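Collectin placenta 1 (Mus musculus, PDB 2OX9) binds the leukocyte cell-surface glycan Lewis x through a calcium-dependent C-type carbohydrate-recognition domain, probably serving as a scavenger receptor. Local coordinates at residues C16-L21 and K30-D35; V41-N44 and E48-W51; S73-L78 and K86-G91. One frame throughout, in Å; residues are numbered along the deposited sequence.

Contact 1. Residues C16-L21 and K30-D35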
ATOM      1  N   CYS A  16      14.210  -3.908  -0.593  1.00 13.44           N
ATOM      2  CA  CYS A  16      13.697  -5.244  -0.320  1.00 15.26           C
ATOM      3  C   CYS A  16      12.221  -5.128   0.007  1.00 13.49           C
ATOM      4  O   CYS A  16      11.815  -4.251   0.773  1.00 12.45           O
ATOM      5  CB  CYS A  16      14.419  -5.878   0.863  1.00 18.03           C
ATOM      6  SG  CYS A  16      16.195  -6.114   0.577  1.00 24.92           S
ATOM      7  N   TYR A  17      11.428  -6.031  -0.558  1.00 12.06           N
ATOM      8  CA  TYR A  17       9.992  -6.008  -0.347  1.00  9.47           C
ATOM      9  C   TYR A  17       9.476  -7.326   0.177  1.00 11.07           C
ATOM     10  O   TYR A  17      10.002  -8.393  -0.159  1.00  9.71           O
ATOM     11  CB  TYR A  17       9.266  -5.699  -1.658  1.00 11.82           C
ATOM     12  CG  TYR A  17       9.724  -4.431  -2.341  1.00 10.32           C
ATOM     13  CD1 TYR A  17      10.958  -4.369  -2.980  1.00 12.36           C
ATOM     14  CD2 TYR A  17       8.918  -3.294  -2.350  1.00 14.17           C
ATOM     15  CE1 TYR A  17      11.382  -3.206  -3.615  1.00 14.45           C
ATOM     16  CE2 TYR A  17       9.330  -2.125  -2.984  1.00 14.19           C
ATOM     17  CZ  TYR A  17      10.565  -2.090  -3.615  1.00 15.63           C
ATOM     18  OH  TYR A  17      10.972  -0.943  -4.253  1.00 14.00           O
ATOM     19  N   TYR A  18       8.436  -7.232   0.995  1.00  8.66           N
ATOM     20  CA  TYR A  18       7.795  -8.397   1.572  1.00 12.88           C
ATOM     21  C   TYR A  18       6.326  -8.389   1.155  1.00 11.81           C
ATOM     22  O   TYR A  18       5.569  -7.484   1.520  1.00  9.13           O
ATOM     23  CB  TYR A  18       7.904  -8.363   3.101  1.00 14.20           C
ATOM     24  CG  TYR A  18       7.166  -9.499   3.778  1.00 17.13           C
ATOM     25  CD1 TYR A  18       7.565 -10.822   3.587  1.00 19.53           C
ATOM     26  CD2 TYR A  18       6.052  -9.256   4.586  1.00 18.43           C
ATOM     27  CE1 TYR A  18       6.874 -11.875   4.180  1.00 20.98           C
ATOM     28  CE2 TYR A  18       5.353 -10.306   5.186  1.00 18.99           C
ATOM     29  CZ  TYR A  18       5.770 -11.611   4.978  1.00 21.76           C
ATOM     30  OH  TYR A  18       5.090 -12.662   5.566  1.00 24.25           O
ATOM     31  N   PHE A  19       5.931  -9.388   0.374  1.00 13.47           N
ATOM     32  CA  PHE A  19       4.550  -9.504  -0.072  1.00 12.74           C
ATOM     33  C   PHE A  19       3.890 -10.486   0.892  1.00 14.81           C
ATOM     34  O   PHE A  19       4.044 -11.701   0.782  1.00 16.77           O
ATOM     35  CB  PHE A  19       4.521  -9.997  -1.518  1.00 11.89           C
ATOM     36  CG  PHE A  19       5.191  -9.059  -2.474  1.00 11.51           C
ATOM     37  CD1 PHE A  19       6.560  -9.154  -2.723  1.00  8.92           C
ATOM     38  CD2 PHE A  19       4.465  -8.056  -3.099  1.00 10.04           C
ATOM     39  CE1 PHE A  19       7.196  -8.262  -3.579  1.00 11.61           C
ATOM     40  CE2 PHE A  19       5.085  -7.157  -3.961  1.00 12.00           C
ATOM     41  CZ  PHE A  19       6.461  -7.261  -4.201  1.00 10.13           C
ATOM     42  N   SER A  20       3.175  -9.923   1.860  1.00 14.21           N
ATOM     43  CA  SER A  20       2.540 -10.678   2.929  1.00 14.20           C
ATOM     44  C   SER A  20       1.597 -11.822   2.601  1.00 15.94           C
ATOM     45  O   SER A  20       0.918 -11.839   1.578  1.00 14.82           O
ATOM     46  CB  SER A  20       1.792  -9.723   3.857  1.00 13.40           C
ATOM     47  OG  SER A  20       0.469  -9.522   3.397  1.00 12.21           O
ATOM     48  N   LEU A  21       1.588 -12.790   3.511  1.00 17.64           N
ATOM     49  CA  LEU A  21       0.691 -13.922   3.438  1.00 17.91           C
ATOM     50  C   LEU A  21      -0.291 -13.591   4.552  1.00 19.45           C
ATOM     51  O   LEU A  21      -1.372 -14.172   4.649  1.00 17.51           O
ATOM     52  CB  LEU A  21       1.423 -15.225   3.742  1.00 20.35           C
ATOM     53  CG  LEU A  21       2.409 -15.671   2.662  1.00 23.28           C
ATOM     54  CD1 LEU A  21       2.949 -17.051   3.018  1.00 26.86           C
ATOM     55  CD2 LEU A  21       1.713 -15.707   1.310  1.00 22.66           C
ATOM     56  N   LYS A  30       0.520  -1.699   9.148  1.00 15.60           N
ATOM     57  CA  LYS A  30       1.516  -0.655   9.374  1.00 14.98           C
ATOM     58  C   LYS A  30       2.430  -1.067  10.520  1.00 13.61           C
ATOM     59  O   LYS A  30       3.642  -0.886  10.467  1.00 12.42           O
ATOM     60  CB  LYS A  30       0.792   0.648   9.723  1.00 17.94           C
ATOM     61  CG  LYS A  30       1.691   1.785  10.162  1.00 23.61           C
ATOM     62  CD  LYS A  30       0.898   3.090  10.223  1.00 26.65           C
ATOM     63  CE  LYS A  30       1.775   4.252  10.664  1.00 27.03           C
ATOM     64  NZ  LYS A  30       1.068   5.560  10.502  1.00 31.50           N
ATOM     65  N   LEU A  31       1.828  -1.640  11.553  1.00 14.78           N
ATOM     66  CA  LEU A  31       2.559  -2.081  12.734  1.00 17.27           C
ATOM     67  C   LEU A  31       3.486  -3.253  12.425  1.00 17.94           C
ATOM     68  O   LEU A  31       4.596  -3.326  12.946  1.00 17.53           O
ATOM     69  CB  LEU A  31       1.581  -2.510  13.818  1.00 18.57           C
ATOM     70  CG  LEU A  31       2.223  -2.795  15.169  1.00 20.66           C
ATOM     71  CD1 LEU A  31       2.358  -1.478  15.907  1.00 25.26           C
ATOM     72  CD2 LEU A  31       1.364  -3.782  15.970  1.00 21.96           C
ATOM     73  N   PHE A  32       3.010  -4.169  11.587  1.00 16.22           N
ATOM     74  CA  PHE A  32       3.773  -5.354  11.212  1.00 14.74           C
ATOM     75  C   PHE A  32       5.075  -4.972  10.514  1.00 13.37           C
ATOM     76  O   PHE A  32       6.142  -5.482  10.850  1.00 14.37           O
ATOM     77  CB  PHE A  32       2.923  -6.227  10.287  1.00 15.82           C
ATOM     78  CG  PHE A  32       3.591  -7.497   9.862  1.00 20.24           C
ATOM     79  CD1 PHE A  32       3.307  -8.694  10.508  1.00 22.99           C
ATOM     80  CD2 PHE A  32       4.473  -7.507   8.785  1.00 22.05           C
ATOM     81  CE1 PHE A  32       3.889  -9.893  10.081  1.00 24.91           C
ATOM     82  CE2 PHE A  32       5.058  -8.697   8.352  1.00 23.97           C
ATOM     83  CZ  PHE A  32       4.762  -9.892   9.003  1.00 22.98           C
ATOM     84  N   CYS A  33       4.985  -4.081   9.532  1.00 11.65           N
ATOM     85  CA  CYS A  33       6.168  -3.642   8.805  1.00 15.11           C
ATOM     86  C   CYS A  33       7.145  -2.899   9.718  1.00 15.04           C
ATOM     87  O   CYS A  33       8.363  -2.998   9.545  1.00 15.79           O
ATOM     88  CB  CYS A  33       5.785  -2.726   7.632  1.00 13.80           C
ATOM     89  SG  CYS A  33       4.807  -3.502   6.304  1.00 19.09           S
ATOM     90  N   GLU A  34       6.619  -2.147  10.678  1.00 17.96           N
ATOM     91  CA  GLU A  34       7.481  -1.406  11.599  1.00 20.85           C
ATOM     92  C   GLU A  34       8.298  -2.376  12.452  1.00 21.80           C
ATOM     93  O   GLU A  34       9.458  -2.110  12.777  1.00 20.91           O
ATOM     94  CB  GLU A  34       6.643  -0.488  12.494  1.00 23.50           C
ATOM     95  CG  GLU A  34       5.893   0.589  11.723  1.00 27.51           C
ATOM     96  CD  GLU A  34       5.003   1.432  12.613  1.00 30.23           C
ATOM     97  OE1 GLU A  34       4.622   0.938  13.696  1.00 32.69           O
ATOM     98  OE2 GLU A  34       4.671   2.576  12.221  1.00 30.94           O
ATOM     99  N   ASP A  35       7.693  -3.506  12.801  1.00 22.63           N
ATOM    100  CA  ASP A  35       8.370  -4.521  13.601  1.00 23.84           C
ATOM    101  C   ASP A  35       9.519  -5.148  12.820  1.00 23.45           C
ATOM    102  O   ASP A  35      10.425  -5.744  13.410  1.00 23.57           O
ATOM    103  CB  ASP A  35       7.376  -5.611  14.024  1.00 27.16           C
ATOM    104  CG  ASP A  35       8.060  -6.917  14.427  1.00 31.03           C
ATOM    105  OD1 ASP A  35       8.551  -7.653  13.538  1.00 32.48           O
ATOM    106  OD2 ASP A  35       8.108  -7.214  15.639  1.00 31.09           O
TER
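Tyr18 hydrogen-bonds through its OH to Glu22 OE1, and the ring that carries this hydroxyl leans against Phe32 of the helix 26-35. The side chain of Phe32 also touches Glu22, so both rings of the contact have that residue as a neighbour. The aromatic pair meets at one corner: Tyr18 CE2 sits 3.6 Å from Phe32 CE2, Tyr18 CD2 lies 3.9 Å from the same Phe32 atom, and Phe32 CZ is equally near Tyr18 CE2. The ring planes are nearly parallel, 15° apart, but the centroids lie 5.8 Å from each other, so the rings are slid past one another and hardly overlap. Each side chain leaves its backbone with CG opposite N (chi1 176° for Tyr18, -178° for Phe32), which sends both rings between strand and helix. On one face of the Tyr18 ring, Ser20 N stands 3.9 Å above the plane, displaced toward the rim. In the C-type lectin fold this is where the first helix packs beside the strand 15-19; Cys128 of the strand 125-131 joins the two, disulfide-bonded to Cys33 and hydrogen-bonded to Tyr18 through the backbone. Across the contact itself the only chemistry is a small apolar touch at the surface, with the hydroxyl's polar partner lying outside both segments.

Contact 2. Residues V41-N44 and E48-W51; sequences VFIN and EQQW. With CA (calcium ion), chain L.
A calcium site distinct from the sugar-binding one joins the loop 41-44 to the helix 46-54 of this C-type lectin domain. From the loop, the metal takes Phe42 O at 2.3 Å and Asn44 OD1 at 2.6 Å; from the helix it takes Glu48 OE1 at 2.5 Å. Two waters and two carboxylate oxygens of Glu129, on the strand 125-131, bring the count to seven. Glu48 divides its work between its two oxygens. OE1 binds the calcium and is probably also hydrogen-bonded to Tyr17 OH, while OE2 receives the loop backbone: Asn44 N donates to Glu48 OE2 over 3.0 Å, nearly straight at 167°, arriving on the anti side and tilted out of the carboxylate plane. The Glu48 side chain reaches the loop because a chi1 of -175° swings CG away from the backbone N and the chain runs extended from there. Asn44 and Glu48 lie alongside each other, pointing the same way, with amide and carboxylate planes only 19° apart. That brings Asn44 OD1 within 3.2 Å of Glu48 OE2, two acceptors with no hydrogen between them. Beside the site, Gln49 bends at chi2 and lays OE1 against the Ile43 branches, 3.5 Å from CD1 and equally near CG2; Trp115 NE1 donates to that oxygen. Backbone carbonyl, amide oxygen and carboxylate are crowded together here, which would be unfavourable without the cation. The calcium probably offsets the mutual repulsion of these oxygens and, with the Asn44 N to Glu48 OE2 bond, ties loop to helix.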
ATOM      1  N   VAL A  41       4.729  -0.259   1.812  1.00  8.53           N
ATOM      2  CA  VAL A  41       5.301   0.213   0.555  1.00  8.73           C
ATOM      3  C   VAL A  41       4.898   1.590  -0.002  1.00  8.89           C
ATOM      4  O   VAL A  41       3.714   1.965  -0.034  1.00  8.78           O
ATOM      5  CB  VAL A  41       5.079  -0.858  -0.571  1.00  4.30           C
ATOM      6  CG1 VAL A  41       3.643  -0.770  -1.112  1.00  2.76           C
ATOM      7  CG2 VAL A  41       6.094  -0.661  -1.680  1.00  2.99           C
ATOM      8  N   PHE A  42       5.909   2.342  -0.424  1.00  7.71           N
ATOM      9  CA  PHE A  42       5.716   3.649  -1.059  1.00 11.97           C
ATOM     10  C   PHE A  42       6.044   3.393  -2.529  1.00 11.47           C
ATOM     11  O   PHE A  42       7.163   3.014  -2.862  1.00 10.48           O
ATOM     12  CB  PHE A  42       6.698   4.700  -0.519  1.00 12.02           C
ATOM     13  CG  PHE A  42       6.542   5.000   0.949  1.00 14.16           C
ATOM     14  CD1 PHE A  42       7.508   5.757   1.614  1.00 14.53           C
ATOM     15  CD2 PHE A  42       5.451   4.527   1.671  1.00 12.70           C
ATOM     16  CE1 PHE A  42       7.392   6.033   2.964  1.00 12.49           C
ATOM     17  CE2 PHE A  42       5.327   4.801   3.032  1.00 15.67           C
ATOM     18  CZ  PHE A  42       6.305   5.558   3.679  1.00 14.77           C
ATOM     19  N   ILE A  43       5.075   3.598  -3.408  1.00 12.91           N
ATOM     20  CA  ILE A  43       5.300   3.357  -4.833  1.00 14.02           C
ATOM     21  C   ILE A  43       5.581   4.702  -5.498  1.00 16.24           C
ATOM     22  O   ILE A  43       4.666   5.493  -5.718  1.00 17.81           O
ATOM     23  CB  ILE A  43       4.066   2.679  -5.455  1.00 13.04           C
ATOM     24  CG1 ILE A  43       3.736   1.405  -4.661  1.00 11.57           C
ATOM     25  CG2 ILE A  43       4.330   2.337  -6.924  1.00 13.58           C
ATOM     26  CD1 ILE A  43       2.483   0.688  -5.130  1.00 14.13           C
ATOM     27  N   ASN A  44       6.854   4.940  -5.819  1.00 16.63           N
ATOM     28  CA  ASN A  44       7.301   6.205  -6.395  1.00 18.04           C
ATOM     29  C   ASN A  44       7.498   6.289  -7.911  1.00 15.88           C
ATOM     30  O   ASN A  44       7.860   7.349  -8.416  1.00 14.33           O
ATOM     31  CB  ASN A  44       8.618   6.630  -5.732  1.00 22.32           C
ATOM     32  CG  ASN A  44       8.660   6.317  -4.247  1.00 27.93           C
ATOM     33  OD1 ASN A  44       8.930   5.181  -3.836  1.00 29.19           O
ATOM     34  ND2 ASN A  44       8.385   7.325  -3.431  1.00 28.59           N
ATOM     35  N   GLU A  48       8.617   0.735 -10.461  1.00 11.34           N
ATOM     36  CA  GLU A  48       8.428   0.059  -9.182  1.00 10.30           C
ATOM     37  C   GLU A  48       7.005  -0.511  -9.146  1.00 10.58           C
ATOM     38  O   GLU A  48       6.767  -1.593  -8.616  1.00  8.42           O
ATOM     39  CB  GLU A  48       8.637   1.034  -8.010  1.00 12.21           C
ATOM     40  CG  GLU A  48       8.579   0.359  -6.639  1.00 12.15           C
ATOM     41  CD  GLU A  48       8.815   1.318  -5.479  1.00 11.41           C
ATOM     42  OE1 GLU A  48       9.137   0.833  -4.374  1.00 15.42           O
ATOM     43  OE2 GLU A  48       8.663   2.545  -5.659  1.00 11.83           O
ATOM     44  N   GLN A  49       6.068   0.230  -9.728  1.00 10.13           N
ATOM     45  CA  GLN A  49       4.668  -0.189  -9.781  1.00 12.33           C
ATOM     46  C   GLN A  49       4.500  -1.470 -10.589  1.00 10.22           C
ATOM     47  O   GLN A  49       3.774  -2.376 -10.187  1.00 10.66           O
ATOM     48  CB  GLN A  49       3.807   0.916 -10.419  1.00 11.59           C
ATOM     49  CG  GLN A  49       2.383   0.495 -10.748  1.00 15.00           C
ATOM     50  CD  GLN A  49       1.589   0.098  -9.524  1.00 17.96           C
ATOM     51  OE1 GLN A  49       1.585   0.801  -8.510  1.00 17.46           O
ATOM     52  NE2 GLN A  49       0.896  -1.029  -9.613  1.00 19.53           N
ATOM     53  N   GLN A  50       5.157  -1.519 -11.742  1.00 12.32           N
ATOM     54  CA  GLN A  50       5.090  -2.675 -12.621  1.00 14.84           C
ATOM     55  C   GLN A  50       5.682  -3.914 -11.963  1.00 14.04           C
ATOM     56  O   GLN A  50       5.118  -5.008 -12.061  1.00 14.62           O
ATOM     57  CB  GLN A  50       5.839  -2.395 -13.921  1.00 17.28           C
ATOM     58  CG  GLN A  50       4.949  -2.266 -15.155  1.00 26.34           C
ATOM     59  CD  GLN A  50       4.059  -3.482 -15.380  1.00 27.53           C
ATOM     60  OE1 GLN A  50       4.535  -4.620 -15.433  1.00 30.86           O
ATOM     61  NE2 GLN A  50       2.757  -3.246 -15.512  1.00 30.05           N
ATOM     62  N   TRP A  51       6.829  -3.742 -11.314  1.00 12.53           N
ATOM     63  CA  TRP A  51       7.504  -4.847 -10.638  1.00 11.80           C
ATOM     64  C   TRP A  51       6.610  -5.354  -9.506  1.00 12.49           C
ATOM     65  O   TRP A  51       6.509  -6.558  -9.270  1.00 10.71           O
ATOM     66  CB  TRP A  51       8.839  -4.371 -10.064  1.00 13.04           C
ATOM     67  CG  TRP A  51       9.660  -5.456  -9.448  1.00 10.90           C
ATOM     68  CD1 TRP A  51      10.451  -6.358 -10.096  1.00 10.87           C
ATOM     69  CD2 TRP A  51       9.742  -5.775  -8.059  1.00 11.29           C
ATOM     70  NE1 TRP A  51      11.025  -7.224  -9.195  1.00 10.84           N
ATOM     71  CE2 TRP A  51      10.601  -6.891  -7.935  1.00 11.92           C
ATOM     72  CE3 TRP A  51       9.168  -5.230  -6.903  1.00  9.19           C
ATOM     73  CZ2 TRP A  51      10.898  -7.473  -6.703  1.00 10.68           C
ATOM     74  CZ3 TRP A  51       9.465  -5.813  -5.672  1.00 11.63           C
ATOM     75  CH2 TRP A  51      10.320  -6.920  -5.584  1.00  9.69           C
TER
HETATM   76 CA    CA L 804       9.446   2.816  -2.876  1.00 15.06          CA
HETATM   77  O   HOH W   1      11.526   3.272  -3.565  1.00 23.42           O
HETATM   78  O   HOH W   2       9.978   4.386  -1.179  1.00 13.64           O

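Contact 3. Residues S73-L78 and K86-G91. With FUC (alpha-L-fucopyranose), chain E.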
ATOM      1  N   SER A  73      -9.018  13.620   0.830  1.00 26.83           N
ATOM      2  CA  SER A  73      -8.570  13.925  -0.530  1.00 26.73           C
ATOM      3  C   SER A  73      -7.122  14.363  -0.668  1.00 27.71           C
ATOM      4  O   SER A  73      -6.631  14.551  -1.780  1.00 27.11           O
ATOM      5  CB  SER A  73      -9.482  14.965  -1.180  1.00 28.11           C
ATOM      6  OG  SER A  73     -10.735  14.387  -1.503  1.00 30.63           O
ATOM      7  N   GLU A  74      -6.440  14.526   0.460  1.00 27.48           N
ATOM      8  CA  GLU A  74      -5.036  14.922   0.456  1.00 27.62           C
ATOM      9  C   GLU A  74      -4.239  13.660   0.763  1.00 25.33           C
ATOM     10  O   GLU A  74      -3.952  13.363   1.921  1.00 24.07           O
ATOM     11  CB  GLU A  74      -4.794  15.987   1.530  1.00 31.96           C
ATOM     12  CG  GLU A  74      -3.376  16.535   1.602  1.00 36.94           C
ATOM     13  CD  GLU A  74      -3.266  17.696   2.580  1.00 40.72           C
ATOM     14  OE1 GLU A  74      -2.135  18.155   2.850  1.00 42.62           O
ATOM     15  OE2 GLU A  74      -4.316  18.154   3.080  1.00 42.38           O
ATOM     16  N   TRP A  75      -3.901  12.914  -0.285  1.00 21.45           N
ATOM     17  CA  TRP A  75      -3.173  11.660  -0.142  1.00 20.28           C
ATOM     18  C   TRP A  75      -1.669  11.820   0.025  1.00 18.71           C
ATOM     19  O   TRP A  75      -1.026  12.515  -0.747  1.00 19.98           O
ATOM     20  CB  TRP A  75      -3.477  10.747  -1.344  1.00 17.58           C
ATOM     21  CG  TRP A  75      -4.894  10.266  -1.363  1.00 13.51           C
ATOM     22  CD1 TRP A  75      -5.972  10.903  -1.914  1.00 15.71           C
ATOM     23  CD2 TRP A  75      -5.399   9.062  -0.770  1.00 14.76           C
ATOM     24  NE1 TRP A  75      -7.115  10.167  -1.700  1.00 13.76           N
ATOM     25  CE2 TRP A  75      -6.792   9.034  -1.001  1.00 12.20           C
ATOM     26  CE3 TRP A  75      -4.808   8.004  -0.064  1.00  9.77           C
ATOM     27  CZ2 TRP A  75      -7.605   7.987  -0.553  1.00 13.73           C
ATOM     28  CZ3 TRP A  75      -5.614   6.967   0.382  1.00 14.21           C
ATOM     29  CH2 TRP A  75      -7.002   6.966   0.134  1.00 12.66           C
ATOM     30  N   LYS A  76      -1.114  11.165   1.041  1.00 18.83           N
ATOM     31  CA  LYS A  76       0.315  11.242   1.315  1.00 17.47           C
ATOM     32  C   LYS A  76       0.813   9.887   1.775  1.00 15.34           C
ATOM     33  O   LYS A  76       0.050   9.086   2.300  1.00 15.31           O
ATOM     34  CB  LYS A  76       0.610  12.238   2.446  1.00 21.63           C
ATOM     35  CG  LYS A  76       0.019  13.624   2.285  1.00 25.89           C
ATOM     36  CD  LYS A  76       0.251  14.423   3.561  1.00 30.13           C
ATOM     37  CE  LYS A  76      -0.283  15.839   3.443  1.00 33.38           C
ATOM     38  NZ  LYS A  76       0.004  16.624   4.683  1.00 38.01           N
ATOM     39  N   TRP A  77       2.104   9.648   1.592  1.00 15.84           N
ATOM     40  CA  TRP A  77       2.713   8.400   2.031  1.00 15.28           C
ATOM     41  C   TRP A  77       2.935   8.535   3.536  1.00 15.60           C
ATOM     42  O   TRP A  77       2.944   9.645   4.078  1.00 16.77           O
ATOM     43  CB  TRP A  77       4.033   8.170   1.297  1.00 16.12           C
ATOM     44  CG  TRP A  77       3.849   7.996  -0.190  1.00 15.63           C
ATOM     45  CD1 TRP A  77       4.127   8.914  -1.170  1.00 15.56           C
ATOM     46  CD2 TRP A  77       3.299   6.854  -0.856  1.00 13.80           C
ATOM     47  NE1 TRP A  77       3.779   8.413  -2.402  1.00 13.94           N
ATOM     48  CE2 TRP A  77       3.268   7.151  -2.239  1.00 12.29           C
ATOM     49  CE3 TRP A  77       2.824   5.607  -0.419  1.00 11.90           C
ATOM     50  CZ2 TRP A  77       2.782   6.246  -3.188  1.00 10.99           C
ATOM     51  CZ3 TRP A  77       2.338   4.706  -1.364  1.00 10.01           C
ATOM     52  CH2 TRP A  77       2.323   5.034  -2.734  1.00  9.28           C
ATOM     53  N   LEU A  78       3.098   7.413   4.217  1.00 15.86           N
ATOM     54  CA  LEU A  78       3.279   7.427   5.655  1.00 16.81           C
ATOM     55  C   LEU A  78       4.372   8.359   6.161  1.00 18.18           C
ATOM     56  O   LEU A  78       4.293   8.863   7.288  1.00 18.94           O
ATOM     57  CB  LEU A  78       3.544   6.011   6.145  1.00 18.25           C
ATOM     58  CG  LEU A  78       2.347   5.087   5.949  1.00 15.42           C
ATOM     59  CD1 LEU A  78       2.659   3.735   6.558  1.00 18.28           C
ATOM     60  CD2 LEU A  78       1.121   5.693   6.605  1.00 17.38           C
ATOM     61  N   LYS A  86       0.992   8.314  -9.445  1.00 15.63           N
ATOM     62  CA  LYS A  86      -0.286   7.764  -8.976  1.00 18.49           C
ATOM     63  C   LYS A  86      -0.782   6.697  -9.943  1.00 15.68           C
ATOM     64  O   LYS A  86      -0.463   6.738 -11.127  1.00 16.79           O
ATOM     65  CB  LYS A  86      -1.359   8.860  -8.902  1.00 19.15           C
ATOM     66  CG  LYS A  86      -0.883  10.192  -8.373  1.00 26.02           C
ATOM     67  CD  LYS A  86      -1.965  11.253  -8.506  1.00 26.51           C
ATOM     68  CE  LYS A  86      -1.405  12.641  -8.179  1.00 30.72           C
ATOM     69  NZ  LYS A  86      -2.458  13.697  -8.121  1.00 31.45           N
ATOM     70  N   ASN A  87      -1.583   5.757  -9.450  1.00 15.41           N
ATOM     71  CA  ASN A  87      -2.115   4.712 -10.313  1.00 15.43           C
ATOM     72  C   ASN A  87      -3.522   4.318  -9.892  1.00 15.49           C
ATOM     73  O   ASN A  87      -3.848   3.141  -9.849  1.00 16.77           O
ATOM     74  CB  ASN A  87      -1.184   3.488 -10.291  1.00 17.46           C
ATOM     75  CG  ASN A  87      -1.505   2.476 -11.393  1.00 18.81           C
ATOM     76  OD1 ASN A  87      -1.906   2.845 -12.500  1.00 14.70           O
ATOM     77  ND2 ASN A  87      -1.300   1.196 -11.097  1.00 15.69           N
ATOM     78  N   TRP A  88      -4.355   5.303  -9.560  1.00 13.76           N
ATOM     79  CA  TRP A  88      -5.728   5.006  -9.167  1.00 14.42           C
ATOM     80  C   TRP A  88      -6.477   4.429 -10.349  1.00 11.94           C
ATOM     81  O   TRP A  88      -6.211   4.792 -11.487  1.00 12.91           O
ATOM     82  CB  TRP A  88      -6.495   6.267  -8.745  1.00 13.22           C
ATOM     83  CG  TRP A  88      -5.929   7.004  -7.579  1.00 13.16           C
ATOM     84  CD1 TRP A  88      -5.240   8.176  -7.613  1.00 15.01           C
ATOM     85  CD2 TRP A  88      -6.045   6.642  -6.201  1.00 12.92           C
ATOM     86  NE1 TRP A  88      -4.922   8.577  -6.335  1.00 14.42           N
ATOM     87  CE2 TRP A  88      -5.403   7.651  -5.448  1.00 15.90           C
ATOM     88  CE3 TRP A  88      -6.632   5.565  -5.525  1.00 13.67           C
ATOM     89  CZ2 TRP A  88      -5.330   7.616  -4.050  1.00 16.35           C
ATOM     90  CZ3 TRP A  88      -6.561   5.527  -4.132  1.00 17.72           C
ATOM     91  CH2 TRP A  88      -5.914   6.548  -3.412  1.00 15.97           C
ATOM     92  N   LYS A  89      -7.415   3.536 -10.070  1.00 14.00           N
ATOM     93  CA  LYS A  89      -8.261   2.976 -11.108  1.00 16.14           C
ATOM     94  C   LYS A  89      -9.197   4.148 -11.434  1.00 16.93           C
ATOM     95  O   LYS A  89      -9.452   4.991 -10.571  1.00 15.58           O
ATOM     96  CB  LYS A  89      -9.066   1.799 -10.554  1.00 17.79           C
ATOM     97  CG  LYS A  89     -10.125   1.253 -11.514  1.00 20.78           C
ATOM     98  CD  LYS A  89     -10.930   0.143 -10.861  1.00 21.81           C
ATOM     99  CE  LYS A  89     -12.032  -0.359 -11.774  1.00 22.27           C
ATOM    100  NZ  LYS A  89     -12.843  -1.403 -11.103  1.00 21.39           N
ATOM    101  N   ALA A  90      -9.703   4.209 -12.660  1.00 17.17           N
ATOM    102  CA  ALA A  90     -10.592   5.299 -13.046  1.00 18.04           C
ATOM    103  C   ALA A  90     -11.825   5.322 -12.147  1.00 19.41           C
ATOM    104  O   ALA A  90     -12.470   4.296 -11.938  1.00 18.45           O
ATOM    105  CB  ALA A  90     -11.010   5.139 -14.510  1.00 21.62           C
ATOM    106  N   GLY A  91     -12.153   6.496 -11.616  1.00 20.13           N
ATOM    107  CA  GLY A  91     -13.306   6.606 -10.740  1.00 20.82           C
ATOM    108  C   GLY A  91     -12.898   6.616  -9.278  1.00 21.96           C
ATOM    109  O   GLY A  91     -13.650   7.067  -8.414  1.00 24.00           O
TER
HETATM  110  C1  FUC E   2     -15.591  -2.248  -8.649  1.00 29.28           C
HETATM  111  C2  FUC E   2     -16.247  -1.208  -9.566  1.00 27.56           C
HETATM  112  C3  FUC E   2     -16.300   0.149  -8.871  1.00 28.37           C
HETATM  113  C4  FUC E   2     -14.902   0.558  -8.412  1.00 27.15           C
HETATM  114  C5  FUC E   2     -14.318  -0.527  -7.504  1.00 27.43           C
HETATM  115  C6  FUC E   2     -12.889  -0.220  -7.081  1.00 28.37           C
HETATM  116  O2  FUC E   2     -17.568  -1.620  -9.890  1.00 29.79           O
HETATM  117  O3  FUC E   2     -16.825   1.122  -9.760  1.00 25.54           O
HETATM  118  O4  FUC E   2     -14.061   0.736  -9.542  1.00 27.53           O
HETATM  119  O5  FUC E   2     -14.303  -1.797  -8.199  1.00 28.38           O
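Trp88 drives the edge of its six-membered ring into the face of Trp75, a T-shaped pair with planes at 65° and six-membered centroids 4.7 Å apart. The leading atom is Trp88 CH2, which stands 3.4 Å above the Trp75 plane, over its centre. Trp88 CZ2 makes contact as well, 3.6 Å from Trp75 CD2, near the bond where the two rings of that indole fuse. In both residues CG lies on the backbone N side, turned from the carbonyl carbon (chi1 -68° in Trp75, -61° in Trp88), which brings the indoles toward each other. Next outward, Leu66 and Ala107 touch both tryptophans. Trp75 also packs on Asp68 and Asp117, calcium ligands, and Trp88 on Pro93, set between the calcium ligands Gln92 and Asp94. One residue past Trp88, Lys89 runs extended to the glycan: its NZ donates to fucose O4 at 2.9 Å and, weakly, to fucose O5 at 3.3 Å. Backbone hydrogen bonds from Asn87 and Lys89 to Trp115 anchor this part of the loop to the strand 115-118. The two tryptophans thus form an apolar layer behind the calcium and sugar sites, while Lys89, at its border, hydrogen-bonds to fucose. This lysine-to-fucose bond is consistent with recognition of Lewis x beyond the sugar held at the calcium.

Contact 2 is the buried one; contact 1 lies at the surface and contact 3 is partly buried, on the other side of the chain's centre from contact 1. Their chemistry follows that placement: a glancing aromatic touch at the outer helix, a cation among oxygens in a largely buried join, and an indole pair behind the sugar-binding surface. Contacts 1 and 2 both lean on the strand 125-131, and the strand 15-19 of contact 1 reaches the calcium region of contact 2. Contacts 2 and 3, with centres about 13 Å apart, meet where Trp77 packs along the loop 41-44. Calcium has a part in both, through direct bonds in contact 2 but only as a neighbour in contact 3.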